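Methanol--corrinoid protein co-methyltransferase (Methanosarcina barkeri, PDB 2I2X) catalyses the zinc-dependent transfer of the methyl group of methanol to the cob(I)amide cofactor bound to its partner MtaC, a methylation step of methanogenesis. Local coordinates at residues A[28-33]-A[104-109]; A[68-73]-A[79-84]; A[174-179]-A[227-232]; A[367-372]-A[398-403]. All coordinates share one frame; numbering follows the deposited sequence.

In the fold
Apolar surface carries all four contacts, but their settings differ. Interactions 1 and 2 share one region of the TIM barrel, with centres about 10 Å apart; M109 of interaction 1 reaches L83 of interaction 2, and L32 packs on A80 and I82. Interaction 2 is buried helix-to-strand packing, whereas interaction 1 is only partly buried and borrows the methylenes of a lysine. Across the centre of the chain from both, interactions 3 and 4 lie about 18 Å apart between centres, bordered by helix 240-259. Interaction 3, the smallest, joins two helix ends beside the corrinoid; interaction 4 sets the end of a short helix against the middle of a long one, adding an aromatic rim and a thiol.

Interaction 1. Residues A[28-33]-A[104-109]; sequences AGLDLE and AQKTIM
L30 contributes the largest share of this contact, lying between the long arm of K106 and the backbone of helix 95-116. L30 CD1 and L30 CG are each 4.0 Å from K106 CE, and the two side chains slide past one another in opposite directions, so the leucine rests alongside the lysine methylenes. K106 can offer them because it leaves the helix with CG anti to the backbone N (chi1 -162°) and then bends at chi2 and again at chi4. The second bend carries NZ to partners elsewhere, a salt bridge with D159 and a hydrogen bond to G157 O. One residue thereby serves two chemistries, apolar along its arm and ionic at its tip.

M109 takes the smaller share. L30 CD1 lies 4.0 Å from M109 O and 4.4 Å from M109 CB, while the thioether continues inward to L83 and L122. On the other segment, L30 is presented by a tight turn: it is the centre of an inverse gamma turn, and A28 and L32 are joined by two backbone hydrogen bonds, A28 N to L32 O at 3.1 Å and L32 N to A28 O at 3.3 Å. The backbone of L30 bonds to C120, and L32 packs on A80, I82, K119 and A121. The arrangement is that of an N-terminal beta hairpin laid against the beginnings of strands 80-86 and 119-126 in a TIM barrel, with its turn touching the helix that connects them.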
loop_
_atom_site.group_PDB
_atom_site.type_symbol
_atom_site.label_atom_id
_atom_site.label_comp_id
_atom_site.label_asym_id
_atom_site.label_seq_id
_atom_site.Cartn_x
_atom_site.Cartn_y
_atom_site.Cartn_z
ATOM N N ALA A 28 6.375 16.975 -22.405
ATOM C CA ALA A 28 5.911 15.678 -22.955
ATOM C C ALA A 28 4.434 15.379 -22.669
ATOM O O ALA A 28 3.838 15.952 -21.780
ATOM C CB ALA A 28 6.771 14.526 -22.441
ATOM N N GLY A 29 3.867 14.460 -23.432
ATOM C CA GLY A 29 2.508 13.998 -23.240
ATOM C C GLY A 29 1.477 15.094 -23.312
ATOM O O GLY A 29 1.587 16.027 -24.115
ATOM N N LEU A 30 0.481 14.987 -22.442
ATOM C CA LEU A 30 -0.651 15.879 -22.480
ATOM C C LEU A 30 -0.426 17.034 -21.538
ATOM O O LEU A 30 -0.824 16.986 -20.364
ATOM C CB LEU A 30 -1.922 15.112 -22.166
ATOM C CG LEU A 30 -2.218 13.967 -23.155
ATOM C CD1 LEU A 30 -3.286 13.025 -22.631
ATOM C CD2 LEU A 30 -2.620 14.527 -24.536
ATOM N N ASP A 31 0.262 18.059 -22.040
ATOM C CA ASP A 31 0.440 19.302 -21.292
ATOM C C ASP A 31 1.279 19.120 -19.995
ATOM O O ASP A 31 1.212 19.927 -19.072
ATOM C CB ASP A 31 -0.943 19.910 -21.017
ATOM C CG ASP A 31 -0.870 21.330 -20.555
ATOM O OD1 ASP A 31 -0.047 22.088 -21.124
ATOM O OD2 ASP A 31 -1.642 21.698 -19.625
ATOM N N LEU A 32 2.086 18.063 -19.951
ATOM C CA LEU A 32 2.944 17.781 -18.789
ATOM C C LEU A 32 4.363 18.374 -18.913
ATOM O O LEU A 32 4.946 18.439 -20.014
ATOM C CB LEU A 32 3.057 16.273 -18.529
ATOM C CG LEU A 32 3.590 15.927 -17.125
ATOM C CD1 LEU A 32 2.565 16.267 -16.035
ATOM C CD2 LEU A 32 4.076 14.471 -16.992
ATOM N N GLU A 33 4.925 18.793 -17.786
ATOM C CA GLU A 33 6.308 19.234 -17.779
ATOM C C GLU A 33 7.038 18.694 -16.575
ATOM O O GLU A 33 6.494 18.646 -15.461
ATOM C CB GLU A 33 6.408 20.744 -17.854
ATOM C CG GLU A 33 5.892 21.355 -19.179
ATOM C CD GLU A 33 6.026 22.866 -19.185
ATOM O OE1 GLU A 33 6.396 23.409 -18.127
ATOM O OE2 GLU A 33 5.778 23.513 -20.237
ATOM N N ALA A 104 -4.359 1.665 -26.054
ATOM C CA ALA A 104 -5.535 1.567 -25.236
ATOM C C ALA A 104 -5.418 2.474 -24.016
ATOM O O ALA A 104 -6.408 3.112 -23.639
ATOM C CB ALA A 104 -5.770 0.135 -24.830
ATOM N N GLN A 105 -4.220 2.535 -23.413
ATOM C CA GLN A 105 -3.948 3.422 -22.254
ATOM C C GLN A 105 -4.085 4.905 -22.614
ATOM O O GLN A 105 -4.806 5.644 -21.934
ATOM C CB GLN A 105 -2.567 3.154 -21.662
ATOM C CG GLN A 105 -2.390 1.778 -21.050
ATOM C CD GLN A 105 -1.155 1.688 -20.159
ATOM O OE1 GLN A 105 -1.233 1.923 -18.945
ATOM N NE2 GLN A 105 -0.024 1.321 -20.742
ATOM N N LYS A 106 -3.423 5.335 -23.696
ATOM C CA LYS A 106 -3.464 6.749 -24.114
ATOM C C LYS A 106 -4.874 7.244 -24.440
ATOM O O LYS A 106 -5.204 8.420 -24.179
ATOM C CB LYS A 106 -2.532 7.034 -25.307
ATOM C CG LYS A 106 -2.208 8.526 -25.477
ATOM C CD LYS A 106 -1.609 9.043 -24.137
ATOM C CE LYS A 106 -0.878 10.321 -24.282
ATOM N NZ LYS A 106 0.443 10.142 -24.989
ATOM N N THR A 107 -5.688 6.357 -25.017
ATOM C CA THR A 107 -7.063 6.681 -25.379
ATOM C C THR A 107 -7.830 7.126 -24.120
ATOM O O THR A 107 -8.477 8.168 -24.120
ATOM C CB THR A 107 -7.784 5.483 -26.089
ATOM O OG1 THR A 107 -7.102 5.130 -27.311
ATOM C CG2 THR A 107 -9.254 5.813 -26.380
ATOM N N ILE A 108 -7.732 6.342 -23.051
ATOM C CA ILE A 108 -8.394 6.683 -21.795
ATOM C C ILE A 108 -7.815 7.983 -21.203
ATOM O O ILE A 108 -8.575 8.867 -20.762
ATOM C CB ILE A 108 -8.295 5.524 -20.795
ATOM C CG1 ILE A 108 -9.185 4.365 -21.266
ATOM C CG2 ILE A 108 -8.590 5.989 -19.373
ATOM C CD1 ILE A 108 -8.753 3.009 -20.747
ATOM N N MET A 109 -6.487 8.104 -21.236
ATOM C CA MET A 109 -5.792 9.269 -20.691
ATOM C C MET A 109 -6.255 10.526 -21.376
ATOM O O MET A 109 -6.420 11.560 -20.716
ATOM C CB MET A 109 -4.259 9.131 -20.808
ATOM C CG MET A 109 -3.655 8.050 -19.914
ATOM S SD MET A 109 -1.863 7.904 -20.123
ATOM C CE MET A 109 -1.666 6.224 -19.589
#

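Interaction 2. Residues A[68-73]-A[79-84]; sequences DVMERM and PAIILE
Bends at chi2 and chi3 (-90°) curl the chain of M73 so that its terminal methyl settles on I81, with M73 CE 3.5 Å from I81 CG1. The same methyl meets the backbone more closely still, M73 CE lying 3.2 Å from A80 O. I81 brings CG1 to the methionine by setting it anti to the backbone N (chi1 -160°), and the turn about chi2 (-93°) carries CD1 on to V69, where I81 CD1 and V69 CG1 are 3.6 Å apart. The isoleucine thus has its first branch under one methionine and its tip against a valine one helical turn earlier.

M70 is likewise doubly bent, and its sulfur touches two strand residues: M70 SD is 3.8 Å from L83 CD1 and 4.1 Å from I81 CG2. V69 completes the set from the other branch of the leucine, with V69 CB 4.2 Å from L83 CD2. I81 and L83 alternate with A80 and I82, whose CB atoms point to the opposite side of the strand, so every second residue faces the helix. The axes of the helix and strand segments lie 9.7 Å apart and run nearly antiparallel, as expected for the return half of the beta-alpha-beta unit formed by strand 40-43, helix 55-76 and strand 80-86. I43, C120 and V326 extend the same apolar layer.

What joins helix to strand is therefore essentially nondirectional: buried hydrocarbon and thioether surfaces, held by shape and by the exclusion of water, with flexible methionines moulded around branched neighbours.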
loop_
_atom_site.group_PDB
_atom_site.type_symbol
_atom_site.label_atom_id
_atom_site.label_comp_id
_atom_site.label_asym_id
_atom_site.label_seq_id
_atom_site.Cartn_x
_atom_site.Cartn_y
_atom_site.Cartn_z
ATOM N N ASP A 68 -8.701 3.158 -13.454
ATOM C CA ASP A 68 -8.691 3.286 -11.990
ATOM C C ASP A 68 -7.822 4.429 -11.439
ATOM O O ASP A 68 -8.224 5.165 -10.515
ATOM C CB ASP A 68 -8.263 1.969 -11.359
ATOM C CG ASP A 68 -9.357 0.928 -11.410
ATOM O OD1 ASP A 68 -10.459 1.234 -11.938
ATOM O OD2 ASP A 68 -9.115 -0.201 -10.932
ATOM N N VAL A 69 -6.642 4.561 -12.028
ATOM C CA VAL A 69 -5.710 5.628 -11.741
ATOM C C VAL A 69 -6.279 7.004 -12.107
ATOM O O VAL A 69 -6.273 7.920 -11.269
ATOM C CB VAL A 69 -4.380 5.420 -12.542
ATOM C CG1 VAL A 69 -3.459 6.604 -12.343
ATOM C CG2 VAL A 69 -3.695 4.123 -12.142
ATOM N N MET A 70 -6.750 7.180 -13.344
ATOM C CA MET A 70 -7.214 8.513 -13.747
ATOM C C MET A 70 -8.423 8.941 -12.864
ATOM O O MET A 70 -8.516 10.074 -12.405
ATOM C CB MET A 70 -7.563 8.576 -15.247
ATOM C CG MET A 70 -6.401 8.248 -16.239
ATOM S SD MET A 70 -4.921 9.284 -16.023
ATOM C CE MET A 70 -5.518 10.959 -16.289
ATOM N N GLU A 71 -9.322 8.002 -12.620
ATOM C CA GLU A 71 -10.501 8.258 -11.841
ATOM C C GLU A 71 -10.068 8.748 -10.453
ATOM O O GLU A 71 -10.495 9.808 -10.007
ATOM C CB GLU A 71 -11.385 6.991 -11.798
ATOM C CG GLU A 71 -12.734 7.140 -11.080
ATOM C CD GLU A 71 -13.662 8.209 -11.687
ATOM O OE1 GLU A 71 -13.495 8.575 -12.886
ATOM O OE2 GLU A 71 -14.564 8.672 -10.932
ATOM N N ARG A 72 -9.154 8.032 -9.808
ATOM C CA ARG A 72 -8.736 8.446 -8.492
ATOM C C ARG A 72 -8.130 9.838 -8.470
ATOM O O ARG A 72 -8.423 10.624 -7.578
ATOM C CB ARG A 72 -7.748 7.467 -7.867
ATOM C CG ARG A 72 -7.537 7.835 -6.391
ATOM C CD ARG A 72 -8.826 7.487 -5.556
ATOM N NE ARG A 72 -8.315 6.783 -4.413
ATOM C CZ ARG A 72 -8.672 5.585 -4.008
ATOM N NH1 ARG A 72 -9.672 4.939 -4.553
ATOM N NH2 ARG A 72 -8.034 5.071 -2.983
ATOM N N MET A 73 -7.263 10.131 -9.433
ATOM C CA MET A 73 -6.560 11.399 -9.450
ATOM C C MET A 73 -7.559 12.547 -9.486
ATOM O O MET A 73 -7.378 13.530 -8.771
ATOM C CB MET A 73 -5.589 11.489 -10.630
ATOM C CG MET A 73 -4.366 10.553 -10.566
ATOM S SD MET A 73 -3.487 10.586 -8.986
ATOM C CE MET A 73 -2.394 11.857 -9.387
ATOM N N PRO A 79 -3.424 17.427 -9.691
ATOM C CA PRO A 79 -3.296 18.112 -10.989
ATOM C C PRO A 79 -2.469 17.385 -12.073
ATOM O O PRO A 79 -2.512 17.802 -13.233
ATOM C CB PRO A 79 -2.580 19.431 -10.607
ATOM C CG PRO A 79 -1.627 18.998 -9.559
ATOM C CD PRO A 79 -2.452 17.967 -8.720
ATOM N N ALA A 80 -1.713 16.351 -11.704
ATOM C CA ALA A 80 -0.808 15.673 -12.667
ATOM C C ALA A 80 -0.465 14.228 -12.304
ATOM O O ALA A 80 -0.487 13.820 -11.137
ATOM C CB ALA A 80 0.477 16.480 -12.873
ATOM N N ILE A 81 -0.159 13.436 -13.315
ATOM C CA ILE A 81 0.173 12.067 -13.049
ATOM C C ILE A 81 0.880 11.433 -14.245
ATOM O O ILE A 81 0.541 11.738 -15.388
ATOM C CB ILE A 81 -1.100 11.286 -12.619
ATOM C CG1 ILE A 81 -0.733 9.987 -11.869
ATOM C CG2 ILE A 81 -2.091 11.142 -13.741
ATOM C CD1 ILE A 81 -0.652 8.853 -12.726
ATOM N N ILE A 82 1.844 10.553 -13.985
ATOM C CA ILE A 82 2.468 9.774 -15.063
ATOM C C ILE A 82 2.151 8.304 -14.813
ATOM O O ILE A 82 2.275 7.841 -13.666
ATOM C CB ILE A 82 3.995 9.933 -15.052
ATOM C CG1 ILE A 82 4.382 11.358 -15.453
ATOM C CG2 ILE A 82 4.640 8.904 -15.958
ATOM C CD1 ILE A 82 5.827 11.759 -15.076
ATOM N N LEU A 83 1.735 7.577 -15.852
ATOM C CA LEU A 83 1.599 6.118 -15.751
ATOM C C LEU A 83 2.823 5.440 -16.381
ATOM O O LEU A 83 3.239 5.778 -17.505
ATOM C CB LEU A 83 0.300 5.637 -16.420
ATOM C CG LEU A 83 -1.060 6.006 -15.760
ATOM C CD1 LEU A 83 -1.618 7.445 -16.087
ATOM C CD2 LEU A 83 -2.120 4.930 -16.066
ATOM N N GLU A 84 3.426 4.506 -15.656
ATOM C CA GLU A 84 4.494 3.743 -16.231
ATOM C C GLU A 84 4.102 2.275 -16.407
ATOM O O GLU A 84 3.837 1.568 -15.417
ATOM C CB GLU A 84 5.804 3.860 -15.435
ATOM C CG GLU A 84 6.900 2.926 -16.034
ATOM C CD GLU A 84 8.186 2.844 -15.259
ATOM O OE1 GLU A 84 8.284 3.403 -14.141
ATOM O OE2 GLU A 84 9.119 2.192 -15.775
#

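Interaction 3. Residues A[174-179]-A[227-232]; sequences YAVLRN and MFIGGG
I229 and V176 reach toward each other tip to tip, and their methyls form the heart of this small contact: V176 CG1 is 3.9 Å from I229 CD1. L177 adds a second, looser touch to the same methyl, its CD1 lying 4.3 Å from I229 CD1. The valine presents CG1 because this branch stands between the backbone N and the carbonyl carbon (chi1 81°), with CG2 anti to N. All three residues are buried, although the two segments hide little surface from each other; I138 of a partner chain also packs on I229, and M99 of that chain on L177.

One shell further out, R178 folds back on the segment's first residue, Y174. R178 NH1 donates to Y174 O at 2.9 Å, with an N-H...O angle of 154°, and the oxygen lies practically in the guanidinium plane. Y174 CE2 approaches one face of that group, offset toward its rim, 3.4 Å above the plane. A salt bridge from R178 NE to D103 of the partner chain should further limit rotation of the guanidinium.

On the other segment, F228 belongs to the corrinoid pocket, and the side chain of its neighbour I229 comes to about 5 Å from the cofactor. Helix 220-230 finishes here: G231 N bonds to M227 O at 2.9 Å, and G231 then departs with positive phi, while G230 O accepts from H240. Helices 169-176 and 220-230 thus approach near their C-terminal parts, with helix 240-259 flanking both segments, through I242 against N179 and R247 against M227.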
loop_
_atom_site.group_PDB
_atom_site.type_symbol
_atom_site.label_atom_id
_atom_site.label_comp_id
_atom_site.label_asym_id
_atom_site.label_seq_id
_atom_site.Cartn_x
_atom_site.Cartn_y
_atom_site.Cartn_z
ATOM N N TYR A 174 27.991 -13.304 -11.021
ATOM C CA TYR A 174 29.149 -14.040 -10.550
ATOM C C TYR A 174 29.939 -13.239 -9.508
ATOM O O TYR A 174 30.157 -13.730 -8.406
ATOM C CB TYR A 174 30.038 -14.473 -11.740
ATOM C CG TYR A 174 31.351 -15.121 -11.345
ATOM C CD1 TYR A 174 32.520 -14.357 -11.273
ATOM C CD2 TYR A 174 31.422 -16.493 -11.024
ATOM C CE1 TYR A 174 33.735 -14.931 -10.903
ATOM C CE2 TYR A 174 32.645 -17.097 -10.658
ATOM C CZ TYR A 174 33.802 -16.300 -10.600
ATOM O OH TYR A 174 35.040 -16.829 -10.248
ATOM N N ALA A 175 30.356 -12.015 -9.847
ATOM C CA ALA A 175 31.140 -11.160 -8.939
ATOM C C ALA A 175 30.464 -10.834 -7.593
ATOM O O ALA A 175 31.132 -10.849 -6.548
ATOM C CB ALA A 175 31.534 -9.879 -9.640
ATOM N N VAL A 176 29.158 -10.528 -7.617
ATOM C CA VAL A 176 28.477 -10.095 -6.396
ATOM C C VAL A 176 28.373 -11.180 -5.315
ATOM O O VAL A 176 28.271 -10.875 -4.140
ATOM C CB VAL A 176 27.096 -9.423 -6.677
ATOM C CG1 VAL A 176 25.989 -10.440 -6.903
ATOM C CG2 VAL A 176 26.767 -8.471 -5.563
ATOM N N LEU A 177 28.398 -12.442 -5.717
ATOM C CA LEU A 177 28.382 -13.535 -4.744
ATOM C C LEU A 177 29.765 -13.782 -4.126
ATOM O O LEU A 177 29.894 -14.621 -3.248
ATOM C CB LEU A 177 27.854 -14.819 -5.392
ATOM C CG LEU A 177 26.352 -15.159 -5.398
ATOM C CD1 LEU A 177 25.435 -14.082 -4.830
ATOM C CD2 LEU A 177 25.878 -15.580 -6.773
ATOM N N ARG A 178 30.786 -13.037 -4.566
ATOM C CA ARG A 178 32.171 -13.368 -4.222
ATOM C C ARG A 178 33.014 -12.232 -3.708
ATOM O O ARG A 178 34.227 -12.391 -3.572
ATOM C CB ARG A 178 32.877 -14.041 -5.419
ATOM C CG ARG A 178 32.140 -15.296 -5.875
ATOM C CD ARG A 178 32.654 -15.992 -7.133
ATOM N NE ARG A 178 32.017 -17.321 -7.170
ATOM C CZ ARG A 178 30.763 -17.559 -7.562
ATOM N NH1 ARG A 178 29.981 -16.581 -8.028
ATOM N NH2 ARG A 178 30.290 -18.789 -7.505
ATOM N N ASN A 179 32.407 -11.094 -3.388
ATOM C CA ASN A 179 33.183 -9.916 -2.970
ATOM C C ASN A 179 34.281 -9.585 -3.984
ATOM O O ASN A 179 35.361 -9.102 -3.632
ATOM C CB ASN A 179 33.749 -10.098 -1.562
ATOM C CG ASN A 179 32.643 -10.137 -0.482
ATOM O OD1 ASN A 179 31.507 -9.702 -0.708
ATOM N ND2 ASN A 179 32.981 -10.665 0.687
ATOM N N MET A 227 21.701 -4.431 -3.799
ATOM C CA MET A 227 20.975 -3.866 -2.666
ATOM C C MET A 227 19.978 -4.860 -2.078
ATOM O O MET A 227 19.810 -4.936 -0.863
ATOM C CB MET A 227 20.238 -2.586 -3.090
ATOM C CG MET A 227 19.346 -1.983 -1.993
ATOM S SD MET A 227 18.647 -0.383 -2.431
ATOM C CE MET A 227 17.225 -0.910 -3.367
ATOM N N PHE A 228 19.328 -5.633 -2.940
ATOM C CA PHE A 228 18.304 -6.532 -2.470
ATOM C C PHE A 228 18.904 -7.720 -1.733
ATOM O O PHE A 228 18.403 -8.115 -0.683
ATOM C CB PHE A 228 17.360 -6.964 -3.601
ATOM C CG PHE A 228 16.096 -7.587 -3.100
ATOM C CD1 PHE A 228 16.045 -8.955 -2.776
ATOM C CD2 PHE A 228 14.949 -6.805 -2.887
ATOM C CE1 PHE A 228 14.852 -9.538 -2.280
ATOM C CE2 PHE A 228 13.761 -7.389 -2.394
ATOM C CZ PHE A 228 13.719 -8.746 -2.087
ATOM N N ILE A 229 19.978 -8.278 -2.282
ATOM C CA ILE A 229 20.797 -9.257 -1.575
ATOM C C ILE A 229 21.351 -8.692 -0.247
ATOM O O ILE A 229 21.419 -9.404 0.745
ATOM C CB ILE A 229 21.996 -9.701 -2.436
ATOM C CG1 ILE A 229 21.534 -10.303 -3.773
ATOM C CG2 ILE A 229 22.859 -10.715 -1.661
ATOM C CD1 ILE A 229 22.745 -10.668 -4.704
ATOM N N GLY A 230 21.781 -7.428 -0.243
ATOM C CA GLY A 230 22.232 -6.786 1.003
ATOM C C GLY A 230 21.116 -6.766 2.045
ATOM O O GLY A 230 21.352 -6.984 3.258
ATOM N N GLY A 231 19.899 -6.496 1.569
ATOM C CA GLY A 231 18.684 -6.638 2.377
ATOM C C GLY A 231 18.634 -5.707 3.560
ATOM O O GLY A 231 19.158 -4.602 3.507
ATOM N N GLY A 232 18.006 -6.145 4.637
ATOM C CA GLY A 232 17.876 -5.303 5.832
ATOM C C GLY A 232 19.158 -5.181 6.640
ATOM O O GLY A 232 20.123 -5.894 6.402
#

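Interaction 4. Residues A[367-372]-A[398-403]; sequences AYMLAY and IECCNI
The ring of Y368 takes I403 at its edge. I403 CG2 lies in the ring plane, 3.6 Å from Y368 CE2 and 3.7 Å from Y368 CD2, so the methyl abuts one side of the rim. I403 O approaches the same stretch of ring obliquely, 3.5 Å from Y368 CE2. Outside the two segments, R361 makes a cation-pi contact with the ring.

M369 carries the second half of the contact. Its CG stands anti to the backbone N (chi1 -173°), bringing M369 CG to 4.0 Å from C400 SG, and bends at chi2 and chi3 then turn the remainder of the thioether. I403 CG2 also comes within 4.5 Å of M369 CA, which makes this branch the link between the two halves. Helix 240-259 lies against the sulfur-bearing pair, V244 and R247 touching M369 and A248 touching both M369 and C400.

Helix 389-409 is thereby packed on the end of helix 365-368 and the residues leading to helix 372-383. The chemistry sets an aromatic rim against a branched methyl, and a methionine methylene against a thiol: polarisable sulfur and ring paired with aliphatic groups, with the cationic R361 beside the ring.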
loop_
_atom_site.group_PDB
_atom_site.type_symbol
_atom_site.label_atom_id
_atom_site.label_comp_id
_atom_site.label_asym_id
_atom_site.label_seq_id
_atom_site.Cartn_x
_atom_site.Cartn_y
_atom_site.Cartn_z
ATOM N N ALA A 367 22.702 4.819 2.169
ATOM C CA ALA A 367 21.939 6.040 2.188
ATOM C C ALA A 367 22.901 7.224 2.297
ATOM O O ALA A 367 22.784 8.219 1.538
ATOM C CB ALA A 367 20.958 6.010 3.323
ATOM N N TYR A 368 23.860 7.101 3.220
ATOM C CA TYR A 368 24.875 8.118 3.417
ATOM C C TYR A 368 25.477 8.668 2.111
ATOM O O TYR A 368 25.561 9.886 1.923
ATOM C CB TYR A 368 26.000 7.581 4.321
ATOM C CG TYR A 368 26.907 8.682 4.809
ATOM C CD1 TYR A 368 26.599 9.388 5.979
ATOM C CD2 TYR A 368 28.048 9.050 4.088
ATOM C CE1 TYR A 368 27.381 10.432 6.422
ATOM C CE2 TYR A 368 28.868 10.107 4.546
ATOM C CZ TYR A 368 28.513 10.788 5.709
ATOM O OH TYR A 368 29.282 11.809 6.180
ATOM N N MET A 369 25.910 7.772 1.224
ATOM C CA MET A 369 26.513 8.157 -0.051
ATOM C C MET A 369 25.505 8.842 -0.964
ATOM O O MET A 369 25.856 9.714 -1.749
ATOM C CB MET A 369 27.097 6.923 -0.746
ATOM C CG MET A 369 27.921 7.210 -2.026
ATOM S SD MET A 369 26.933 7.268 -3.561
ATOM C CE MET A 369 26.835 5.537 -3.955
ATOM N N LEU A 370 24.246 8.460 -0.865
ATOM C CA LEU A 370 23.257 8.948 -1.802
ATOM C C LEU A 370 22.720 10.312 -1.402
ATOM O O LEU A 370 22.015 10.954 -2.187
ATOM C CB LEU A 370 22.123 7.932 -1.916
ATOM C CG LEU A 370 21.987 7.116 -3.207
ATOM C CD1 LEU A 370 23.197 7.152 -4.042
ATOM C CD2 LEU A 370 21.555 5.733 -2.925
ATOM N N ALA A 371 23.059 10.756 -0.188
ATOM C CA ALA A 371 22.726 12.118 0.277
ATOM C C ALA A 371 23.269 13.182 -0.707
ATOM O O ALA A 371 24.410 13.112 -1.124
ATOM C CB ALA A 371 23.261 12.341 1.668
ATOM N N TYR A 372 22.428 14.133 -1.101
ATOM C CA TYR A 372 22.696 14.954 -2.274
ATOM C C TYR A 372 24.060 15.650 -2.220
ATOM O O TYR A 372 24.680 15.838 -3.266
ATOM C CB TYR A 372 21.549 15.949 -2.555
ATOM C CG TYR A 372 21.500 17.098 -1.568
ATOM C CD1 TYR A 372 20.800 16.975 -0.363
ATOM C CD2 TYR A 372 22.206 18.302 -1.818
ATOM C CE1 TYR A 372 20.786 18.029 0.564
ATOM C CE2 TYR A 372 22.206 19.354 -0.894
ATOM C CZ TYR A 372 21.493 19.218 0.295
ATOM O OH TYR A 372 21.492 20.255 1.223
ATOM N N ILE A 398 36.162 4.742 -5.576
ATOM C CA ILE A 398 37.152 5.118 -4.551
ATOM C C ILE A 398 36.670 6.319 -3.751
ATOM O O ILE A 398 36.895 6.397 -2.541
ATOM C CB ILE A 398 38.575 5.370 -5.151
ATOM C CG1 ILE A 398 39.206 4.033 -5.578
ATOM C CG2 ILE A 398 39.486 6.091 -4.133
ATOM C CD1 ILE A 398 40.435 4.185 -6.517
ATOM N N GLU A 399 36.028 7.258 -4.447
ATOM C CA GLU A 399 35.440 8.419 -3.807
ATOM C C GLU A 399 34.342 7.979 -2.833
ATOM O O GLU A 399 34.187 8.547 -1.743
ATOM C CB GLU A 399 34.853 9.367 -4.846
ATOM C CG GLU A 399 34.528 10.742 -4.298
ATOM C CD GLU A 399 35.753 11.610 -4.066
ATOM O OE1 GLU A 399 36.808 11.382 -4.720
ATOM O OE2 GLU A 399 35.649 12.536 -3.230
ATOM N N CYS A 400 33.594 6.963 -3.241
ATOM C CA CYS A 400 32.569 6.396 -2.391
ATOM C C CYS A 400 33.191 5.894 -1.083
ATOM O O CYS A 400 32.700 6.227 0.011
ATOM C CB CYS A 400 31.814 5.270 -3.133
ATOM S SG CYS A 400 30.662 4.297 -2.093
ATOM N N CYS A 401 34.241 5.087 -1.204
ATOM C CA CYS A 401 35.008 4.590 -0.041
ATOM C C CYS A 401 35.469 5.721 0.869
ATOM O O CYS A 401 35.314 5.625 2.112
ATOM C CB CYS A 401 36.216 3.742 -0.464
ATOM S SG CYS A 401 35.788 2.180 -1.293
ATOM N N ASN A 402 36.006 6.788 0.265
ATOM C CA ASN A 402 36.405 7.977 1.026
ATOM C C ASN A 402 35.244 8.579 1.790
ATOM O O ASN A 402 35.366 8.897 2.980
ATOM C CB ASN A 402 37.033 9.035 0.120
ATOM C CG ASN A 402 38.367 8.577 -0.476
ATOM O OD1 ASN A 402 39.067 7.711 0.090
ATOM N ND2 ASN A 402 38.722 9.157 -1.623
ATOM N N ILE A 403 34.114 8.708 1.096
ATOM C CA ILE A 403 32.924 9.288 1.668
ATOM C C ILE A 403 32.420 8.498 2.866
ATOM O O ILE A 403 32.210 9.091 3.925
ATOM C CB ILE A 403 31.818 9.506 0.616
ATOM C CG1 ILE A 403 32.237 10.670 -0.287
ATOM C CG2 ILE A 403 30.465 9.792 1.325
ATOM C CD1 ILE A 403 31.544 10.712 -1.592
#